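Local coordinates for dehydrogenase (Sinorhizobium meliloti, PDB 3UOE), which probably acts as an oxidoreductase of the malate/L-lactate dehydrogenase (LDH2/MDH2) family, many of whose members interconvert 2-oxo and 2-hydroxy acids with a nicotinamide cofactor, at residues N54-E58 and G68-L72; G141-Y145 and F193-L197; D153-G157 and L290-S294; G157-S163 and T179-G185. All blocks are in the same frame, centred on the assembly; numbering follows the deposited sequence.

Interaction 1: N54-E58 and G68-L72; sequences NLLLE and GLQRL
Leu56 and Gly68 meet backbone to backbone, their CA atoms 4.0 Å apart. Residues 54-58 are regular helix, whereas Gly68 is extended and residues 69-71 turn through helical angles into the helix beginning at Leu72, Gly68 O accepting from Arg71 N and Leu69 O from Leu72 N. No hydrogen bond passes between the two segments. Instead the Leu56 carbonyl oxygen faces the bare CA of Gly68 in a bent CA-H...O contact of 3.4 Å, a closeness made easier by the lack of a side chain there.

The side chains illustrate how an alpha-alpha connection closes on the helix it has just left. Leu56 does most of the work. With CG beside the backbone N (chi1 -57°) and the chain extended beyond it, its branch spreads over the turn: CD2 lies 3.5 Å from Gly68 O and also meets Arg71 CB, while CD1 reaches Leu72 CB at 3.8 Å. It stands roughly perpendicular to both side chains. One residue on, a single methyl of Leu57, CD2, fits against the forked end of Leu69, 3.8 Å from Leu69 CD2 and almost as near to CD1. Arg71 offers only its CB to this surface; the chain bends at chi2 and carries the guanidinium away, where NE bonds to Ser66 O.

Glu60 of helix 46-61 binds Leu69 N and ties the turn to its parent helix a second time. Beyond it, Leu69 and Leu72 pack on helix 28-41 and on helix 345-355, which places the turn in a buried bundle of helices.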
loop_
_atom_site.group_PDB
_atom_site.type_symbol
_atom_site.label_atom_id
_atom_site.label_comp_id
_atom_site.label_asym_id
_atom_site.label_seq_id
_atom_site.Cartn_x
_atom_site.Cartn_y
_atom_site.Cartn_z
ATOM N N ASN A 54 13.551 -5.283 22.188
ATOM C CA ASN A 54 12.195 -5.806 21.995
ATOM C C ASN A 54 11.844 -5.934 20.518
ATOM O O ASN A 54 11.218 -6.907 20.103
ATOM C CB ASN A 54 11.154 -4.929 22.704
ATOM C CG ASN A 54 11.154 -5.112 24.217
ATOM O OD1 ASN A 54 11.762 -6.045 24.747
ATOM N ND2 ASN A 54 10.460 -4.219 24.920
ATOM N N LEU A 55 12.256 -4.952 19.722
ATOM C CA LEU A 55 12.059 -5.031 18.274
ATOM C C LEU A 55 12.598 -6.323 17.660
ATOM O O LEU A 55 11.927 -6.965 16.851
ATOM C CB LEU A 55 12.693 -3.831 17.564
ATOM C CG LEU A 55 11.694 -2.772 17.100
ATOM C CD1 LEU A 55 10.725 -3.367 16.064
ATOM C CD2 LEU A 55 10.939 -2.173 18.288
ATOM N N LEU A 56 13.816 -6.685 18.043
ATOM C CA LEU A 56 14.495 -7.842 17.478
ATOM C C LEU A 56 13.938 -9.140 18.063
ATOM O O LEU A 56 13.748 -10.114 17.353
ATOM C CB LEU A 56 16.006 -7.733 17.720
ATOM C CG LEU A 56 16.677 -6.462 17.171
ATOM C CD1 LEU A 56 18.200 -6.541 17.294
ATOM C CD2 LEU A 56 16.290 -6.182 15.701
ATOM N N LEU A 57 13.660 -9.137 19.361
ATOM C CA LEU A 57 13.076 -10.306 20.022
ATOM C C LEU A 57 11.665 -10.621 19.511
ATOM O O LEU A 57 11.306 -11.792 19.331
ATOM C CB LEU A 57 13.067 -10.108 21.539
ATOM C CG LEU A 57 14.223 -10.762 22.302
ATOM C CD1 LEU A 57 13.943 -12.242 22.484
ATOM C CD2 LEU A 57 15.568 -10.555 21.609
ATOM N N GLU A 58 10.869 -9.578 19.278
ATOM C CA GLU A 58 9.532 -9.771 18.740
ATOM C C GLU A 58 9.607 -10.379 17.342
ATOM O O GLU A 58 8.820 -11.254 16.998
ATOM C CB GLU A 58 8.740 -8.457 18.719
ATOM C CG GLU A 58 8.261 -7.970 20.089
ATOM C CD GLU A 58 7.294 -8.936 20.779
ATOM O OE1 GLU A 58 6.519 -9.634 20.099
ATOM O OE2 GLU A 58 7.306 -8.995 22.022
ATOM N N GLY A 68 15.394 -10.090 13.170
ATOM C CA GLY A 68 15.616 -10.396 14.571
ATOM C C GLY A 68 17.056 -10.138 14.961
ATOM O O GLY A 68 17.673 -9.178 14.498
ATOM N N LEU A 69 17.604 -11.016 15.791
ATOM C CA LEU A 69 18.897 -10.768 16.402
ATOM C C LEU A 69 20.084 -10.735 15.437
ATOM O O LEU A 69 21.132 -10.203 15.786
ATOM C CB LEU A 69 19.146 -11.750 17.547
ATOM C CG LEU A 69 18.294 -11.508 18.803
ATOM C CD1 LEU A 69 18.170 -12.779 19.638
ATOM C CD2 LEU A 69 18.854 -10.353 19.635
ATOM N N GLN A 70 19.936 -11.292 14.235
ATOM C CA GLN A 70 21.036 -11.243 13.266
ATOM C C GLN A 70 21.334 -9.793 12.893
ATOM O O GLN A 70 22.411 -9.478 12.394
ATOM C CB GLN A 70 20.758 -12.097 12.019
ATOM C CG GLN A 70 19.757 -11.501 11.031
ATOM C CD GLN A 70 19.474 -12.420 9.838
ATOM O OE1 GLN A 70 19.196 -13.616 10.003
ATOM N NE2 GLN A 70 19.529 -11.857 8.629
ATOM N N ARG A 71 20.384 -8.908 13.181
ATOM C CA ARG A 71 20.550 -7.478 12.937
ATOM C C ARG A 71 21.417 -6.780 13.983
ATOM O O ARG A 71 21.922 -5.691 13.744
ATOM C CB ARG A 71 19.187 -6.796 12.948
ATOM C CG ARG A 71 18.236 -7.306 11.916
ATOM C CD ARG A 71 18.690 -6.878 10.557
ATOM N NE ARG A 71 17.765 -7.342 9.542
ATOM C CZ ARG A 71 17.628 -6.778 8.349
ATOM N NH1 ARG A 71 18.357 -5.714 8.038
ATOM N NH2 ARG A 71 16.756 -7.275 7.479
ATOM N N LEU A 72 21.575 -7.389 15.153
ATOM C CA LEU A 72 22.163 -6.661 16.282
ATOM C C LEU A 72 23.645 -6.270 16.129
ATOM O O LEU A 72 24.008 -5.116 16.382
ATOM C CB LEU A 72 21.913 -7.400 17.601
ATOM C CG LEU A 72 22.415 -6.729 18.882
ATOM C CD1 LEU A 72 21.824 -5.313 19.043
ATOM C CD2 LEU A 72 22.117 -7.597 20.111
#

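Interaction 2: G141-Y145 and F193-L197; sequences GMLAY and FVLDL
Val194 and Asp196 reach across to Ala144 from strand 193-197, which is an outermost strand of the mixed seven-stranded sheet within this chain; the contact sets that strand against the loop that leads into helix 144-152. Taken in order, Val194 comes first. Its CG1, anti to the backbone N (chi1 178°), extends to the methyl of Ala144, with 4.0 Å between Val194 CG1 and Ala144 CB. Leu195 turns its side chain the other way, where it packs on Gly251 of the second subunit. Asp196 then repeats the direction of Val194, as alternation along a strand requires, and brings a carboxylate to the Ala144 amide. Its OD2 accepts a weak hydrogen bond from Ala144 N, 3.0 Å long and bent to 135° at the hydrogen. The same OD2 is bordered by carbon: Ala144 CB lies 3.4 Å away and Met142 CG, of a selenomethionine, 3.5 Å. The second carboxylate oxygen, Asp196 OD1, meets carbon as well, lying 4.0 Å from Leu143 CB. Were Asp196 an alanine, the amide of Ala144 would probably lose this acceptor, and a gap would be likely to open between the strand and the Met142-Leu143 turn. Leu197, finally, continues the strand, its side chain against Lys248 of the second subunit and its backbone paired with Val182, Leu197 O lying 3.0 Å from Val182 N.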
loop_
_atom_site.group_PDB
_atom_site.type_symbol
_atom_site.label_atom_id
_atom_site.label_comp_id
_atom_site.label_asym_id
_atom_site.label_seq_id
_atom_site.Cartn_x
_atom_site.Cartn_y
_atom_site.Cartn_z
ATOM N N GLY A 141 13.828 -2.261 11.726
ATOM C CA GLY A 141 13.426 -3.616 12.026
ATOM C C GLY A 141 12.023 -3.887 11.514
ATOM O O GLY A 141 11.624 -3.364 10.473
HETATM N N MSE A 142 11.277 -4.701 12.253
HETATM C CA MSE A 142 9.985 -5.203 11.802
HETATM C C MSE A 142 8.882 -4.175 11.964
HETATM O O MSE A 142 8.522 -3.829 13.084
HETATM C CB MSE A 142 9.626 -6.461 12.593
HETATM C CG MSE A 142 8.199 -6.960 12.381
HETATM SE SE MSE A 142 7.778 -8.509 13.535
HETATM C CE MSE A 142 7.627 -7.600 15.253
ATOM N N LEU A 143 8.322 -3.708 10.854
ATOM C CA LEU A 143 7.359 -2.609 10.912
ATOM C C LEU A 143 6.043 -2.968 11.615
ATOM O O LEU A 143 5.329 -2.083 12.076
ATOM C CB LEU A 143 7.089 -2.045 9.516
ATOM C CG LEU A 143 8.308 -1.528 8.738
ATOM C CD1 LEU A 143 7.869 -0.691 7.532
ATOM C CD2 LEU A 143 9.233 -0.720 9.642
ATOM N N ALA A 144 5.729 -4.259 11.700
ATOM C CA ALA A 144 4.506 -4.696 12.371
ATOM C C ALA A 144 4.476 -4.191 13.816
ATOM O O ALA A 144 3.405 -3.913 14.368
ATOM C CB ALA A 144 4.374 -6.235 12.327
ATOM N N TYR A 145 5.657 -4.063 14.417
ATOM C CA TYR A 145 5.774 -3.624 15.803
ATOM C C TYR A 145 5.084 -2.267 15.997
ATOM O O TYR A 145 4.328 -2.074 16.951
ATOM C CB TYR A 145 7.252 -3.533 16.207
ATOM C CG TYR A 145 7.475 -3.265 17.685
ATOM C CD1 TYR A 145 7.410 -1.971 18.196
ATOM C CD2 TYR A 145 7.745 -4.305 18.566
ATOM C CE1 TYR A 145 7.602 -1.718 19.551
ATOM C CE2 TYR A 145 7.942 -4.069 19.919
ATOM C CZ TYR A 145 7.868 -2.774 20.408
ATOM O OH TYR A 145 8.067 -2.537 21.751
ATOM N N PHE A 193 -6.096 -6.030 13.611
ATOM C CA PHE A 193 -5.649 -6.333 12.265
ATOM C C PHE A 193 -4.230 -5.772 12.101
ATOM O O PHE A 193 -3.994 -4.585 12.333
ATOM C CB PHE A 193 -6.593 -5.693 11.249
ATOM C CG PHE A 193 -6.073 -5.716 9.833
ATOM C CD1 PHE A 193 -5.238 -4.700 9.368
ATOM C CD2 PHE A 193 -6.420 -6.747 8.967
ATOM C CE1 PHE A 193 -4.755 -4.713 8.057
ATOM C CE2 PHE A 193 -5.951 -6.771 7.649
ATOM C CZ PHE A 193 -5.112 -5.754 7.193
ATOM N N VAL A 194 -3.285 -6.627 11.732
ATOM C CA VAL A 194 -1.896 -6.193 11.592
ATOM C C VAL A 194 -1.254 -6.760 10.327
ATOM O O VAL A 194 -0.874 -7.928 10.284
ATOM C CB VAL A 194 -1.021 -6.566 12.831
ATOM C CG1 VAL A 194 0.422 -6.128 12.614
ATOM C CG2 VAL A 194 -1.584 -5.936 14.104
ATOM N N LEU A 195 -1.137 -5.913 9.306
ATOM C CA LEU A 195 -0.528 -6.293 8.039
ATOM C C LEU A 195 0.886 -5.739 7.959
ATOM O O LEU A 195 1.107 -4.569 8.260
ATOM C CB LEU A 195 -1.345 -5.736 6.877
ATOM C CG LEU A 195 -0.833 -6.034 5.465
ATOM C CD1 LEU A 195 -0.978 -7.520 5.131
ATOM C CD2 LEU A 195 -1.565 -5.171 4.441
ATOM N N ASP A 196 1.832 -6.584 7.552
ATOM C CA ASP A 196 3.232 -6.192 7.374
ATOM C C ASP A 196 3.805 -6.990 6.210
ATOM O O ASP A 196 3.892 -8.208 6.270
ATOM C CB ASP A 196 4.035 -6.481 8.647
ATOM C CG ASP A 196 5.479 -5.995 8.564
ATOM O OD1 ASP A 196 5.845 -5.311 7.579
ATOM O OD2 ASP A 196 6.253 -6.292 9.501
ATOM N N LEU A 197 4.184 -6.316 5.137
ATOM C CA LEU A 197 4.688 -7.047 3.987
ATOM C C LEU A 197 5.755 -6.292 3.215
ATOM O O LEU A 197 5.631 -5.097 2.954
ATOM C CB LEU A 197 3.535 -7.398 3.065
ATOM C CG LEU A 197 2.841 -6.169 2.502
ATOM C CD1 LEU A 197 3.181 -6.024 1.038
ATOM C CD2 LEU A 197 1.351 -6.320 2.687
#

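Interaction 3: D153-G157 and L290-S294; sequences DGLIG and LIDPS
Ile156 O is approached by three groups of strand 285-291: Ile291 N gives it a hydrogen bond of 2.9 Å, Leu290 CA adds a CA-H...O contact at 3.3 Å, and Leu290 CD2 borders it. The return bond, from Ile156 N to Ile291 O, makes Ile156 and Ile291 a hydrogen-bonded antiparallel pair, followed by Gly157 and Leu290 as a non-hydrogen-bonded one.

On one face the two isoleucines meet at their branch points, CB of Ile156 lying 3.9 Å from CB of Ile291. On the other, Gly157 has no side chain, and Leu290, its CG beside the backbone N (chi1 -66°), folds its CD2 over towards Gly157 CA. Where the pairing stops, Pro293 takes over. Its CD and CG lie against the Gly154 carbonyl oxygen, CD 3.3 Å from Gly154 O, while its CG meets Ile156 CD1 at 4.1 Å, the two side chains lying alongside but pointing opposite ways. Leu155 lays CD2 over the backbone of Asp292, 4.0 Å from its CA.

Both segments make defined turns here. Gly154, at positive phi, is the C-prime residue of the Schellman motif ending helix 144-152, and Asp292 forms an Asx turn: OD1 takes Ser294 N at 2.9 Å from above the carboxylate plane.

Strand 285-291 is flanked in the sheet by 129-137 and 156-161. Helix 109-127 packs on Leu155 and Leu290, whereas Ile156 and Ile291 face Leu259 and Leu263 of the second subunit, so the pairing has a helix on one side and the dimer contact on the other.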
loop_
_atom_site.group_PDB
_atom_site.type_symbol
_atom_site.label_atom_id
_atom_site.label_comp_id
_atom_site.label_asym_id
_atom_site.label_seq_id
_atom_site.Cartn_x
_atom_site.Cartn_y
_atom_site.Cartn_z
ATOM N N ASP A 153 -3.327 1.257 20.624
ATOM C CA ASP A 153 -3.753 2.558 21.121
ATOM C C ASP A 153 -5.041 3.009 20.451
ATOM O O ASP A 153 -5.452 4.160 20.594
ATOM C CB ASP A 153 -2.655 3.605 20.888
ATOM C CG ASP A 153 -1.547 3.536 21.938
ATOM O OD1 ASP A 153 -1.805 3.036 23.056
ATOM O OD2 ASP A 153 -0.419 3.989 21.647
ATOM N N GLY A 154 -5.674 2.106 19.709
ATOM C CA GLY A 154 -6.939 2.416 19.074
ATOM C C GLY A 154 -6.798 3.318 17.863
ATOM O O GLY A 154 -7.763 3.942 17.438
ATOM N N LEU A 155 -5.595 3.382 17.300
ATOM C CA LEU A 155 -5.364 4.181 16.098
ATOM C C LEU A 155 -5.114 3.325 14.858
ATOM O O LEU A 155 -4.714 2.172 14.955
ATOM C CB LEU A 155 -4.188 5.129 16.309
ATOM C CG LEU A 155 -4.340 6.118 17.463
ATOM C CD1 LEU A 155 -2.985 6.736 17.819
ATOM C CD2 LEU A 155 -5.393 7.187 17.141
ATOM N N ILE A 156 -5.361 3.904 13.692
ATOM C CA ILE A 156 -4.922 3.312 12.433
ATOM C C ILE A 156 -3.498 3.778 12.174
ATOM O O ILE A 156 -3.223 4.982 12.188
ATOM C CB ILE A 156 -5.799 3.770 11.255
ATOM C CG1 ILE A 156 -7.164 3.076 11.297
ATOM C CG2 ILE A 156 -5.079 3.529 9.931
ATOM C CD1 ILE A 156 -8.289 3.873 10.587
ATOM N N GLY A 157 -2.594 2.825 11.961
ATOM C CA GLY A 157 -1.193 3.135 11.742
ATOM C C GLY A 157 -0.692 2.567 10.427
ATOM O O GLY A 157 -0.855 1.374 10.155
ATOM N N LEU A 290 -0.648 8.287 10.955
ATOM C CA LEU A 290 -1.644 7.923 11.952
ATOM C C LEU A 290 -2.991 8.522 11.583
ATOM O O LEU A 290 -3.068 9.618 11.022
ATOM C CB LEU A 290 -1.230 8.393 13.345
ATOM C CG LEU A 290 0.006 7.724 13.942
ATOM C CD1 LEU A 290 0.409 8.447 15.226
ATOM C CD2 LEU A 290 -0.262 6.234 14.204
ATOM N N ILE A 291 -4.048 7.786 11.899
ATOM C CA ILE A 291 -5.408 8.240 11.663
ATOM C C ILE A 291 -6.289 7.844 12.839
ATOM O O ILE A 291 -6.308 6.680 13.249
ATOM C CB ILE A 291 -5.989 7.612 10.386
ATOM C CG1 ILE A 291 -5.012 7.781 9.214
ATOM C CG2 ILE A 291 -7.361 8.200 10.073
ATOM C CD1 ILE A 291 -5.553 7.249 7.889
ATOM N N ASP A 292 -7.019 8.816 13.372
ATOM C CA ASP A 292 -7.956 8.571 14.462
ATOM C C ASP A 292 -9.259 8.019 13.882
ATOM O O ASP A 292 -10.007 8.746 13.243
ATOM C CB ASP A 292 -8.208 9.883 15.219
ATOM C CG ASP A 292 -9.028 9.696 16.495
ATOM O OD1 ASP A 292 -9.585 8.593 16.713
ATOM O OD2 ASP A 292 -9.124 10.670 17.277
ATOM N N PRO A 293 -9.536 6.724 14.098
ATOM C CA PRO A 293 -10.797 6.163 13.587
ATOM C C PRO A 293 -12.019 6.940 14.085
ATOM O O PRO A 293 -13.045 6.960 13.393
ATOM C CB PRO A 293 -10.811 4.738 14.164
ATOM C CG PRO A 293 -9.363 4.450 14.520
ATOM C CD PRO A 293 -8.800 5.765 14.943
ATOM N N SER A 294 -11.912 7.581 15.252
ATOM C CA SER A 294 -13.066 8.277 15.828
ATOM C C SER A 294 -13.462 9.531 15.034
ATOM O O SER A 294 -14.579 10.023 15.164
ATOM C CB SER A 294 -12.863 8.584 17.321
ATOM O OG SER A 294 -12.099 9.762 17.509
#

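Interaction 4: G157-S163 and T179-G185; sequences GIVMSTS and TNPVAIG
Val159 and Ala183 stand side by side on one face of the sheet, a branched bump beside a short one, their CB atoms 4.3 Å apart. Next along that face Gly157 and Gly185 add no bump at all, and the backbones there pair tightly, Gly185 N lying 2.7 Å from Gly157 O. The reverse face is knobbly. Ile158 sets CG2 by Val182 and CG1 by Ile184, and Val182, whose chi1 of 55° to CG1 puts CG2 anti to the backbone N, sets that second methyl against both Val159 O and CG of Met160, 4.0 Å from the latter. Met160, a selenomethionine, then bends at chi3 and leads away to helix 246-264.

These are consecutive antiparallel strands of the mixed seven-stranded sheet, joined hairpin-fashion by a long loop. Val159 and Ala183 exchange two backbone bonds, as do Gly157 and Gly185. Further on the ladder changes character because Pro181 has no N-H to offer: its ring atom CD lies against Ser161 O at 3.0 Å, and Asn180 CA approaches the same oxygen in a CA-H...O contact nearly straight at the hydrogen (169°).

Beyond the proline the fit is made by polar bumps. Asn180 OD1 rests on the backbone of Thr162, 3.4 Å from its CA, while ND2 bonds to Gly253 O and Glu257. Ser163 OG, placed between its own backbone N and carbonyl carbon, accepts Thr179 N at 3.0 Å. With an alanine in place of Ser163, the Thr179 amide would probably lose this acceptor, and the two segments would be less firmly tied there. Thr179 OG1 stands 3.6 Å from Ser163 OG.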
loop_
_atom_site.group_PDB
_atom_site.type_symbol
_atom_site.label_atom_id
_atom_site.label_comp_id
_atom_site.label_asym_id
_atom_site.label_seq_id
_atom_site.Cartn_x
_atom_site.Cartn_y
_atom_site.Cartn_z
ATOM N N GLY A 157 -2.594 2.825 11.961
ATOM C CA GLY A 157 -1.193 3.135 11.742
ATOM C C GLY A 157 -0.692 2.567 10.427
ATOM O O GLY A 157 -0.855 1.374 10.155
ATOM N N ILE A 158 -0.094 3.427 9.609
ATOM C CA ILE A 158 0.467 3.025 8.330
ATOM C C ILE A 158 1.945 3.375 8.328
ATOM O O ILE A 158 2.322 4.523 8.601
ATOM C CB ILE A 158 -0.257 3.728 7.174
ATOM C CG1 ILE A 158 -1.751 3.402 7.247
ATOM C CG2 ILE A 158 0.348 3.342 5.811
ATOM C CD1 ILE A 158 -2.568 4.036 6.163
ATOM N N VAL A 159 2.785 2.376 8.056
ATOM C CA VAL A 159 4.222 2.537 8.207
ATOM C C VAL A 159 4.962 2.067 6.968
ATOM O O VAL A 159 4.612 1.040 6.382
ATOM C CB VAL A 159 4.740 1.762 9.417
ATOM C CG1 VAL A 159 6.045 2.373 9.910
ATOM C CG2 VAL A 159 3.699 1.757 10.520
HETATM N N MSE A 160 5.975 2.834 6.573
HETATM C CA MSE A 160 6.815 2.510 5.420
HETATM C C MSE A 160 8.264 2.818 5.736
HETATM O O MSE A 160 8.566 3.720 6.523
HETATM C CB MSE A 160 6.419 3.336 4.196
HETATM C CG MSE A 160 5.230 2.811 3.435
HETATM SE SE MSE A 160 4.407 4.230 2.350
HETATM C CE MSE A 160 5.995 4.968 1.500
ATOM N N SER A 161 9.162 2.076 5.104
ATOM C CA SER A 161 10.585 2.305 5.263
ATOM C C SER A 161 11.240 1.828 3.983
ATOM O O SER A 161 10.789 0.848 3.377
ATOM C CB SER A 161 11.118 1.511 6.461
ATOM O OG SER A 161 12.445 1.889 6.809
ATOM N N THR A 162 12.285 2.528 3.560
ATOM C CA THR A 162 13.051 2.124 2.392
ATOM C C THR A 162 14.401 1.515 2.789
ATOM O O THR A 162 14.694 1.347 3.980
ATOM C CB THR A 162 13.261 3.299 1.428
ATOM O OG1 THR A 162 13.952 4.361 2.104
ATOM C CG2 THR A 162 11.916 3.795 0.890
ATOM N N SER A 163 15.222 1.196 1.794
ATOM C CA SER A 163 16.468 0.467 2.046
ATOM C C SER A 163 17.484 0.642 0.926
ATOM O O SER A 163 17.247 1.384 -0.015
ATOM C CB SER A 163 16.162 -1.024 2.178
ATOM O OG SER A 163 15.951 -1.580 0.896
ATOM N N THR A 179 13.718 -2.978 -0.456
ATOM C CA THR A 179 12.769 -4.024 -0.086
ATOM C C THR A 179 11.419 -3.431 0.326
ATOM O O THR A 179 10.398 -4.114 0.296
ATOM C CB THR A 179 13.322 -4.941 1.023
ATOM O OG1 THR A 179 13.756 -4.147 2.130
ATOM C CG2 THR A 179 14.494 -5.762 0.501
ATOM N N ASN A 180 11.441 -2.160 0.726
ATOM C CA ASN A 180 10.241 -1.314 0.876
ATOM C C ASN A 180 8.989 -1.965 1.440
ATOM O O ASN A 180 7.986 -2.118 0.736
ATOM C CB ASN A 180 9.896 -0.626 -0.445
ATOM C CG ASN A 180 11.035 0.219 -0.962
ATOM O OD1 ASN A 180 12.086 0.317 -0.317
ATOM N ND2 ASN A 180 10.842 0.837 -2.127
ATOM N N PRO A 181 9.036 -2.321 2.726
ATOM C CA PRO A 181 7.864 -2.863 3.408
ATOM C C PRO A 181 6.848 -1.760 3.697
ATOM O O PRO A 181 7.206 -0.582 3.877
ATOM C CB PRO A 181 8.427 -3.374 4.742
ATOM C CG PRO A 181 9.855 -2.925 4.814
ATOM C CD PRO A 181 10.152 -2.045 3.641
ATOM N N VAL A 182 5.579 -2.154 3.735
ATOM C CA VAL A 182 4.545 -1.320 4.308
ATOM C C VAL A 182 3.787 -2.132 5.351
ATOM O O VAL A 182 3.489 -3.302 5.141
ATOM C CB VAL A 182 3.573 -0.811 3.244
ATOM C CG1 VAL A 182 2.984 -1.977 2.461
ATOM C CG2 VAL A 182 2.476 0.013 3.902
ATOM N N ALA A 183 3.497 -1.512 6.489
ATOM C CA ALA A 183 2.693 -2.158 7.520
ATOM C C ALA A 183 1.423 -1.353 7.812
ATOM O O ALA A 183 1.442 -0.117 7.827
ATOM C CB ALA A 183 3.511 -2.362 8.784
ATOM N N ILE A 184 0.318 -2.055 8.038
ATOM C CA ILE A 184 -0.948 -1.400 8.347
ATOM C C ILE A 184 -1.603 -1.996 9.595
ATOM O O ILE A 184 -1.923 -3.182 9.638
ATOM C CB ILE A 184 -1.926 -1.456 7.154
ATOM C CG1 ILE A 184 -1.296 -0.814 5.916
ATOM C CG2 ILE A 184 -3.237 -0.758 7.498
ATOM C CD1 ILE A 184 -2.169 -0.888 4.667
ATOM N N GLY A 185 -1.786 -1.167 10.617
ATOM C CA GLY A 185 -2.446 -1.597 11.838
ATOM C C GLY A 185 -3.835 -0.994 11.957
ATOM O O GLY A 185 -4.021 0.213 11.794
#

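Interactions 3 and 4 build the same sheet from opposite edges of strand 156-161, share Gly157, and rely on backbone ladders with apolar side chains on both faces. Interaction 2 extends that sheet by one strand: Leu195 O lies 2.6 Å from Ile184 N of interaction 4. Its own cross-contact, however, is strand against the loop leading into a helix, only partly buried and resting on one weak carboxylate bond. Interaction 1 is a buried joint between helices, mostly apolar carbon with one CA-H...O contact and no hydrogen bond across it, and it meets interaction 2 where Leu55 and Glu58 pack on Tyr145 and Met142. Interactions 2, 3 and 4 also touch the second subunit; interaction 1 does not.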